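Local atomic coordinates of diaminopropionate ammonia-lyase (Escherichia coli, PDB entry 4D9N), a protein that uses pyridoxal 5'-phosphate to catalyse the alpha,beta-elimination of both L- and D-2,3-diaminopropionate, yielding pyruvate and ammonia. Residues 228-233 against 287-292; 265-270 against 309-314. One frame throughout, in Å; residues are numbered along the deposited sequence.

Interaction 1: residues 228-233 against 287-292. With DSN (D-serine), chain C.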
loop_
_atom_site.group_PDB
_atom_site.type_symbol
_atom_site.label_atom_id
_atom_site.label_comp_id
_atom_site.label_asym_id
_atom_site.label_seq_id
_atom_site.Cartn_x
_atom_site.Cartn_y
_atom_site.Cartn_z
ATOM N N LEU A 228 -2.302 18.170 13.307
ATOM C CA LEU A 228 -1.600 18.603 12.105
ATOM C C LEU A 228 -2.611 19.006 11.040
ATOM O O LEU A 228 -3.582 18.288 10.786
ATOM C CB LEU A 228 -0.659 17.512 11.581
ATOM C CG LEU A 228 0.734 17.450 12.216
ATOM C CD1 LEU A 228 0.729 16.630 13.496
ATOM C CD2 LEU A 228 1.747 16.878 11.238
ATOM N N LEU A 229 -2.383 20.168 10.433
ATOM C CA LEU A 229 -3.292 20.705 9.430
ATOM C C LEU A 229 -2.515 21.200 8.217
ATOM O O LEU A 229 -1.740 22.157 8.317
ATOM C CB LEU A 229 -4.129 21.845 10.025
ATOM C CG LEU A 229 -5.010 21.562 11.246
ATOM C CD1 LEU A 229 -5.465 22.863 11.888
ATOM C CD2 LEU A 229 -6.207 20.697 10.881
ATOM N N GLN A 230 -2.707 20.536 7.078
ATOM C CA GLN A 230 -2.098 20.986 5.825
ATOM C C GLN A 230 -2.761 22.280 5.365
ATOM O O GLN A 230 -3.989 22.398 5.400
ATOM C CB GLN A 230 -2.160 19.908 4.731
ATOM C CG GLN A 230 -3.535 19.318 4.434
ATOM C CD GLN A 230 -3.879 18.145 5.331
ATOM O OE1 GLN A 230 -4.132 18.311 6.527
ATOM N NE2 GLN A 230 -3.892 16.947 4.755
ATOM N N ALA A 231 -1.951 23.251 4.949
ATOM C CA ALA A 231 -2.479 24.565 4.584
ATOM C C ALA A 231 -1.995 25.085 3.232
ATOM O O ALA A 231 -0.793 25.218 2.995
ATOM C CB ALA A 231 -2.191 25.574 5.684
ATOM N N GLY A 232 -2.952 25.364 2.350
ATOM C CA GLY A 232 -2.688 26.026 1.075
ATOM C C GLY A 232 -2.721 27.523 1.290
ATOM O O GLY A 232 -1.675 28.143 1.481
ATOM N N VAL A 233 -3.921 28.103 1.266
ATOM C CA VAL A 233 -4.104 29.516 1.635
ATOM C C VAL A 233 -4.381 29.671 3.131
ATOM O O VAL A 233 -4.137 30.733 3.704
ATOM C CB VAL A 233 -5.211 30.230 0.813
ATOM C CG1 VAL A 233 -4.839 30.297 -0.665
ATOM C CG2 VAL A 233 -6.575 29.575 1.014
ATOM N N ALA A 287 -1.119 19.521 -5.975
ATOM C CA ALA A 287 -2.480 19.997 -6.224
ATOM C C ALA A 287 -3.299 20.104 -4.941
ATOM O O ALA A 287 -3.538 19.104 -4.260
ATOM C CB ALA A 287 -3.180 19.101 -7.236
ATOM N N GLY A 288 -3.711 21.327 -4.616
ATOM C CA GLY A 288 -4.515 21.584 -3.427
ATOM C C GLY A 288 -3.859 22.520 -2.431
ATOM O O GLY A 288 -4.548 23.237 -1.704
ATOM N N LEU A 289 -2.529 22.516 -2.394
ATOM C CA LEU A 289 -1.788 23.312 -1.413
ATOM C C LEU A 289 -1.054 24.510 -2.016
ATOM O O LEU A 289 -0.174 25.094 -1.376
ATOM C CB LEU A 289 -0.833 22.431 -0.599
ATOM C CG LEU A 289 -1.441 21.396 0.353
ATOM C CD1 LEU A 289 -0.335 20.606 1.038
ATOM C CD2 LEU A 289 -2.365 22.032 1.385
ATOM N N ALA A 290 -1.428 24.876 -3.240
ATOM C CA ALA A 290 -0.932 26.096 -3.870
ATOM C C ALA A 290 -1.464 27.311 -3.113
ATOM O O ALA A 290 -2.586 27.283 -2.596
ATOM C CB ALA A 290 -1.343 26.151 -5.333
ATOM N N CYS A 291 -0.657 28.366 -3.043
ATOM C CA CYS A 291 -1.014 29.546 -2.264
ATOM C C CYS A 291 -0.952 30.846 -3.074
ATOM O O CYS A 291 -1.971 31.312 -3.593
ATOM C CB CYS A 291 -0.147 29.642 -1.001
ATOM S SG CYS A 291 -0.633 30.983 0.108
ATOM N N GLY A 292 0.243 31.423 -3.182
ATOM C CA GLY A 292 0.411 32.737 -3.793
ATOM C C GLY A 292 0.411 33.818 -2.728
ATOM O O GLY A 292 1.358 34.601 -2.630
HETATM N N DSN C . -7.760 25.447 -2.571
HETATM C CA DSN C . -7.104 24.868 -3.778
HETATM C C DSN C . -8.142 24.222 -4.669
HETATM O O DSN C . -8.531 24.735 -5.718
HETATM O OXT DSN C . -8.644 23.138 -4.367
HETATM C CB DSN C . -6.329 25.988 -4.478
HETATM O OG DSN C . -4.920 25.736 -4.378
#

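Interaction 2: residues 265-270 against 309-314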
loop_
_atom_site.group_PDB
_atom_site.type_symbol
_atom_site.label_atom_id
_atom_site.label_comp_id
_atom_site.label_asym_id
_atom_site.label_seq_id
_atom_site.Cartn_x
_atom_site.Cartn_y
_atom_site.Cartn_z
ATOM N N CYS A 265 3.599 29.776 2.065
ATOM C CA CYS A 265 3.211 31.176 2.293
ATOM C C CYS A 265 2.921 31.511 3.759
ATOM O O CYS A 265 3.330 32.566 4.250
ATOM C CB CYS A 265 2.015 31.559 1.415
ATOM S SG CYS A 265 0.472 30.686 1.784
ATOM N N ILE A 266 2.213 30.613 4.443
ATOM C CA ILE A 266 1.870 30.789 5.856
ATOM C C ILE A 266 3.107 30.671 6.753
ATOM O O ILE A 266 3.253 31.433 7.717
ATOM C CB ILE A 266 0.752 29.809 6.290
ATOM C CG1 ILE A 266 -0.574 30.224 5.646
ATOM C CG2 ILE A 266 0.604 29.766 7.807
ATOM C CD1 ILE A 266 -1.586 29.108 5.523
ATOM N N TYR A 267 3.996 29.734 6.416
ATOM C CA TYR A 267 5.271 29.571 7.116
ATOM C C TYR A 267 6.089 30.863 7.068
ATOM O O TYR A 267 6.551 31.349 8.102
ATOM C CB TYR A 267 6.076 28.401 6.527
ATOM C CG TYR A 267 7.398 28.136 7.231
ATOM C CD1 TYR A 267 7.473 27.252 8.308
ATOM C CD2 TYR A 267 8.574 28.770 6.817
ATOM C CE1 TYR A 267 8.676 27.010 8.954
ATOM C CE2 TYR A 267 9.781 28.535 7.459
ATOM C CZ TYR A 267 9.826 27.655 8.524
ATOM O OH TYR A 267 11.020 27.418 9.162
ATOM N N ARG A 268 6.251 31.410 5.864
ATOM C CA ARG A 268 7.013 32.642 5.655
ATOM C C ARG A 268 6.354 33.840 6.339
ATOM O O ARG A 268 7.043 34.744 6.818
ATOM C CB ARG A 268 7.203 32.916 4.161
ATOM C CG ARG A 268 8.104 31.915 3.455
ATOM C CD ARG A 268 8.212 32.210 1.968
ATOM N NE ARG A 268 8.767 31.075 1.230
ATOM C CZ ARG A 268 9.113 31.101 -0.056
ATOM N NH1 ARG A 268 8.970 32.210 -0.772
ATOM N NH2 ARG A 268 9.608 30.012 -0.630
ATOM N N SER A 269 5.023 33.832 6.383
ATOM C CA SER A 269 4.260 34.875 7.066
ATOM C C SER A 269 4.423 34.797 8.584
ATOM O O SER A 269 4.452 35.824 9.261
ATOM C CB SER A 269 2.781 34.807 6.682
ATOM O OG SER A 269 2.588 35.187 5.330
ATOM N N GLY A 270 4.530 33.577 9.107
ATOM C CA GLY A 270 4.747 33.353 10.537
ATOM C C GLY A 270 6.137 33.751 11.002
ATOM O O GLY A 270 6.363 33.968 12.196
ATOM N N PHE A 309 4.730 26.202 12.727
ATOM C CA PHE A 309 4.611 26.114 11.271
ATOM C C PHE A 309 5.709 25.214 10.710
ATOM O O PHE A 309 6.866 25.301 11.132
ATOM C CB PHE A 309 4.725 27.497 10.618
ATOM C CG PHE A 309 3.806 28.535 11.199
ATOM C CD1 PHE A 309 4.316 29.569 11.979
ATOM C CD2 PHE A 309 2.436 28.498 10.953
ATOM C CE1 PHE A 309 3.478 30.537 12.513
ATOM C CE2 PHE A 309 1.592 29.464 11.485
ATOM C CZ PHE A 309 2.115 30.485 12.266
ATOM N N ILE A 310 5.343 24.354 9.759
ATOM C CA ILE A 310 6.308 23.468 9.108
ATOM C C ILE A 310 6.407 23.720 7.604
ATOM O O ILE A 310 5.396 23.775 6.898
ATOM C CB ILE A 310 6.015 21.973 9.390
ATOM C CG1 ILE A 310 6.348 21.631 10.846
ATOM C CG2 ILE A 310 6.803 21.069 8.442
ATOM C CD1 ILE A 310 6.107 20.183 11.220
ATOM N N SER A 311 7.641 23.885 7.134
ATOM C CA SER A 311 7.937 23.970 5.711
ATOM C C SER A 311 8.741 22.732 5.307
ATOM O O SER A 311 9.890 22.565 5.726
ATOM C CB SER A 311 8.714 25.251 5.405
ATOM O OG SER A 311 8.979 25.370 4.021
ATOM N N CYS A 312 8.131 21.862 4.503
ATOM C CA CYS A 312 8.729 20.560 4.210
ATOM C C CYS A 312 8.942 20.242 2.726
ATOM O O CYS A 312 8.333 20.855 1.843
ATOM C CB CYS A 312 7.938 19.433 4.895
ATOM S SG CYS A 312 6.257 19.178 4.281
ATOM N N GLN A 313 9.822 19.269 2.487
ATOM C CA GLN A 313 10.157 18.758 1.159
ATOM C C GLN A 313 8.937 18.132 0.479
ATOM O O GLN A 313 8.058 17.592 1.151
ATOM C CB GLN A 313 11.266 17.715 1.301
ATOM C CG GLN A 313 12.148 17.525 0.077
ATOM C CD GLN A 313 13.405 16.730 0.387
ATOM O OE1 GLN A 313 13.987 16.856 1.468
ATOM N NE2 GLN A 313 13.835 15.909 -0.564
ATOM N N ASP A 314 8.898 18.205 -0.852
ATOM C CA ASP A 314 7.776 17.677 -1.646
ATOM C C ASP A 314 7.482 16.211 -1.333
ATOM O O ASP A 314 6.324 15.826 -1.168
ATOM C CB ASP A 314 8.045 17.814 -3.154
ATOM C CG ASP A 314 8.460 19.223 -3.565
ATOM O OD1 ASP A 314 7.819 19.774 -4.487
ATOM O OD2 ASP A 314 9.426 19.773 -2.982
#

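Interaction 1: residues 228-233 against 287-292
Leu289 and Gly232 form the centre of this buried contact, where apolar carbons lie against main chain and no hydrogen bond crosses. The CD2 methyl of Leu289 reaches 3.5 Å from Gly232 N and 3.6 Å from Ala231 C, lying against the main chain just after strand 226-230. On the strand side the same methyl meets the aliphatic root of Gln230, its CD2 lying 4.0 Å from Gln230 CB. The Gln230 chain then bends away (chi2 -87°), carrying its amide NE2 to the carbonyl oxygens of Ile374 and Ser339, so NE2 finds its partners outside the two segments. A second apolar pair involves sulfur: Cys291 SG, disulfide-bonded to Cys265, sits 4.3 Å from Val233 CG1. Gly232 O packs closely against the same cysteine, 3.3 Å from both Cys291 CB and Cys291 SG.

Glycine suits position 232 because a beta carbon would press against Gly288 O, Leu289 CA and Ala290 O. With the backbones this close, Gly232 N is still able to hydrogen-bond the phosphate of the pyridoxal-lysine at position 77. The bound D-serine lies beside the other segment, its OG 3.3 Å from Ala290 O and its CA 3.7 Å from Gly288 O. The chemistry is thus divided: apolar side chains meet the main chain between the segments, while Gly232 N turns to the cofactor phosphate and the carbonyls of Gly288 and Ala290 lie by the ligand.

Interaction 2: residues 265-270 against 309-314
The Tyr267 ring overlaps Ser311, whose CB sits almost centrally over one face, 3.6 Å from the ring centroid and 10° off the normal, a well-formed CH-pi contact. Serine suits the place: its CB lies on the ring, while OG, anti to the backbone N, makes a weak hydrogen bond to Asp264. The Phe309 carbonyl meets the same ring at its edge, near the plane, with O 3.3 Å from Tyr267 CE1. With CG anti to the backbone N (chi1 -178°), Tyr267 swings its ring across to the strand, where Phe309 CB also packs 3.6 Å from its CD1. An alanine here would take away that flat surface and is likely to leave Ser311 CB without its partner and a gap between helix and strand.

Phe309 fills the other half of the interface. Phe309 CE2 lies 3.8 Å from Ile266 CG2, and the two side chains cross at about a right angle; the Ile266 carbonyl O lies over a face of the ring. Farther along, Gly270 CA approaches Phe309 CE1 to 3.7 Å. Any beta carbon on Gly270 would collide with that ring, so glycine allows the ring to lie close against the helix backbone.

Within helix 265-270, Cys265 O accepts from Ser269 N and, at 2.9 Å, from Ser269 OG, on opposite faces of its plane. The carboxylate of Glu259, near the end of strand 254-260, accepts from Ile266 N (OE1) and Tyr267 N (OE2) at the helix start. The axes of helix 265-270 and strand 309-312 run at 128°, obliquely opposed. The helix covers one side of the sheet between parallel neighbours 254-260 and 308-312: the beta-alpha-beta arrangement of an alpha/beta domain, as in the tryptophan synthase beta-like family.

From the N terminus, residues 228-233 take in the end of strand 226-230 and the loop after it; the chain goes on through helix 235-248 and strand 254-260 to helix 265-272, loops back through 287-292, and reaches strand 308-312 after helix 296-305. Interaction 1 closes a loop of 53 intervening residues and interaction 2 one of 38; because their segments alternate, the loops cross. The disulfide between Cys265 SG and Cys291 SG, 2.0 Å long, joins them covalently. Ile266 CD1 adds packing, lying 3.6 Å from Ala231 CB. Together they tie the helix that packs on strand 308-312, next to edge strand 8-12, to the loops beside the cofactor, within one sheet-centred domain.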